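Local coordinates for LAS seventeen-binding protein 3 (PDB 1OOT) that interacts with LAS17 and probably binds actin filaments and phosphatidylinositol lipids, and is represented here by its SH3 domain, at residues Ser17-Phe22 with Asn38-Gly43. Sequence-based numbering, arbitrary orientation. Where two conformers were deposited one is given.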
loop_
_atom_site.group_PDB
_atom_site.type_symbol
_atom_site.label_atom_id
_atom_site.label_comp_id
_atom_site.label_asym_id
_atom_site.label_seq_id
_atom_site.Cartn_x
_atom_site.Cartn_y
_atom_site.Cartn_z
ATOM N N SER A 17 -6.437 11.519 -6.048
ATOM C CA SER A 17 -5.668 11.135 -7.228
ATOM C C SER A 17 -4.197 10.866 -6.780
ATOM O O SER A 17 -3.618 11.593 -5.976
ATOM C CB SER A 17 -5.790 12.166 -8.372
ATOM O OG SER A 17 -4.576 12.332 -9.101
ATOM N N GLY A 18 -3.667 9.762 -7.277
ATOM C CA GLY A 18 -2.382 9.210 -6.922
ATOM C C GLY A 18 -2.407 8.127 -5.849
ATOM O O GLY A 18 -1.423 7.418 -5.701
ATOM N N ASP A 19 -3.489 7.997 -5.106
ATOM C CA ASP A 19 -3.622 6.985 -4.087
ATOM C C ASP A 19 -3.819 5.607 -4.717
ATOM O O ASP A 19 -4.491 5.433 -5.747
ATOM C CB ASP A 19 -4.824 7.158 -3.176
ATOM C CG ASP A 19 -4.793 8.398 -2.283
ATOM O OD1 ASP A 19 -3.758 9.067 -2.121
ATOM O OD2 ASP A 19 -5.884 8.686 -1.658
ATOM N N LEU A 20 -3.323 4.607 -4.021
ATOM C CA LEU A 20 -3.558 3.211 -4.371
ATOM C C LEU A 20 -4.638 2.655 -3.431
ATOM O O LEU A 20 -4.355 2.427 -2.267
ATOM C CB LEU A 20 -2.305 2.408 -4.131
ATOM C CG LEU A 20 -2.496 0.928 -4.381
ATOM C CD1 LEU A 20 -2.746 0.670 -5.842
ATOM C CD2 LEU A 20 -1.309 0.093 -3.836
ATOM N N PRO A 21 -5.880 2.435 -3.900
ATOM C CA PRO A 21 -6.890 1.786 -3.068
ATOM C C PRO A 21 -6.605 0.276 -2.924
ATOM O O PRO A 21 -5.958 -0.325 -3.791
ATOM C CB PRO A 21 -8.197 1.971 -3.853
ATOM C CG PRO A 21 -7.797 2.253 -5.226
ATOM C CD PRO A 21 -6.374 2.685 -5.268
ATOM N N PHE A 22 -7.044 -0.285 -1.802
ATOM C CA PHE A 22 -6.998 -1.709 -1.605
ATOM C C PHE A 22 -7.950 -2.115 -0.481
ATOM O O PHE A 22 -8.428 -1.312 0.306
ATOM C CB PHE A 22 -5.540 -2.173 -1.324
ATOM C CG PHE A 22 -4.824 -1.459 -0.250
ATOM C CD1 PHE A 22 -5.122 -1.658 1.056
ATOM C CD2 PHE A 22 -3.897 -0.481 -0.579
ATOM C CE1 PHE A 22 -4.427 -0.995 2.059
ATOM C CE2 PHE A 22 -3.155 0.132 0.427
ATOM C CZ PHE A 22 -3.469 -0.104 1.738
ATOM N N ASN A 38 5.161 4.817 8.896
ATOM C CA ASN A 38 4.164 5.853 9.016
ATOM C C ASN A 38 4.154 6.777 7.833
ATOM O O ASN A 38 3.413 7.753 7.810
ATOM C CB ASN A 38 4.344 6.627 10.314
ATOM C CG ASN A 38 3.918 5.842 11.503
ATOM O OD1 ASN A 38 4.607 5.833 12.549
ATOM N ND2 ASN A 38 2.783 5.195 11.395
ATOM N N ASP A 39 4.968 6.492 6.835
ATOM C CA ASP A 39 5.017 7.339 5.646
ATOM C C ASP A 39 4.100 6.769 4.587
ATOM O O ASP A 39 3.544 5.670 4.723
ATOM C CB ASP A 39 6.450 7.328 5.106
ATOM C CG ASP A 39 7.413 8.056 5.975
ATOM O OD1 ASP A 39 6.950 8.910 6.764
ATOM O OD2 ASP A 39 8.633 7.777 5.928
ATOM N N TRP A 40 4.014 7.449 3.483
ATOM C CA TRP A 40 3.257 6.894 2.409
ATOM C C TRP A 40 4.273 6.192 1.530
ATOM O O TRP A 40 5.337 6.728 1.258
ATOM C CB TRP A 40 2.497 8.016 1.726
ATOM C CG TRP A 40 1.327 8.461 2.539
ATOM C CD1 TRP A 40 1.359 8.985 3.785
ATOM C CD2 TRP A 40 -0.037 8.410 2.164
ATOM N NE1 TRP A 40 0.088 9.264 4.219
ATOM C CE2 TRP A 40 -0.794 8.890 3.244
ATOM C CE3 TRP A 40 -0.712 7.958 1.043
ATOM C CZ2 TRP A 40 -2.177 9.031 3.191
ATOM C CZ3 TRP A 40 -2.076 8.067 1.008
ATOM C CH2 TRP A 40 -2.801 8.571 2.096
ATOM N N TRP A 41 3.979 4.928 1.213
ATOM C CA TRP A 41 4.790 4.104 0.359
ATOM C C TRP A 41 4.099 3.977 -0.991
ATOM O O TRP A 41 2.959 4.400 -1.153
ATOM C CB TRP A 41 5.023 2.722 1.002
ATOM C CG TRP A 41 5.893 2.756 2.222
ATOM C CD1 TRP A 41 6.539 3.818 2.786
ATOM C CD2 TRP A 41 6.244 1.625 3.005
ATOM N NE1 TRP A 41 7.253 3.406 3.882
ATOM C CE2 TRP A 41 7.075 2.063 4.051
ATOM C CE3 TRP A 41 5.888 0.267 2.944
ATOM C CZ2 TRP A 41 7.592 1.197 4.995
ATOM C CZ3 TRP A 41 6.365 -0.583 3.932
ATOM C CH2 TRP A 41 7.205 -0.115 4.934
ATOM N N THR A 42 4.840 3.459 -1.966
ATOM C CA THR A 42 4.357 3.301 -3.327
ATOM C C THR A 42 4.211 1.839 -3.640
ATOM O O THR A 42 5.091 1.048 -3.329
ATOM C CB THR A 42 5.281 3.911 -4.348
ATOM O OG1 THR A 42 5.613 5.264 -3.964
ATOM C CG2 THR A 42 4.650 4.013 -5.733
ATOM N N GLY A 43 3.087 1.477 -4.232
ATOM C CA GLY A 43 2.819 0.073 -4.521
ATOM C C GLY A 43 1.839 -0.151 -5.644
ATOM O O GLY A 43 1.424 0.793 -6.294
#
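The carboxylate of D19 takes a hydrogen bond from the backbone N of E16 on OD2, while its other oxygen, OD1, comes up to the six-membered ring of W40. W40 was built in two conformers, and in the one described OD1 of D19 lies 3.7 Å from CZ3 of W40, so that meeting is tentative. In this conformer the approach is oblique, with the carboxylate and indole planes 36° apart, and it is a van der Waals contact with no polar bond in it. D19 has CG beside the backbone N and anti to the carbonyl carbon (chi1 -66°), which brings the acid round to the indole; the E16 bond then limits how the carboxylate can turn. In SH3 domains an acidic residue of the RT loop and the first tryptophan of the WW pair commonly line the pocket for a basic residue of a proline-rich ligand, and D19 and W40 are placed consistently with that role.

Deeper in, with CG anti to the backbone N (chi1 176°), L20 reaches across to strand 40-45 and lays CD2 against the carbonyl group of G43, 3.6 Å from C and 3.7 Å from O of that residue.

Backbone hydrogen bonds join G18 and L20 to I51 of strand 48-53, and L20 further touches I28 and R48, so the 17-22 loop, between strands 5-8 and 27-30, packs beside strand 40-45 and its antiparallel neighbours 27-30 and 48-53. W40 separately touches P53, a contact between strands 40-45 and 48-53.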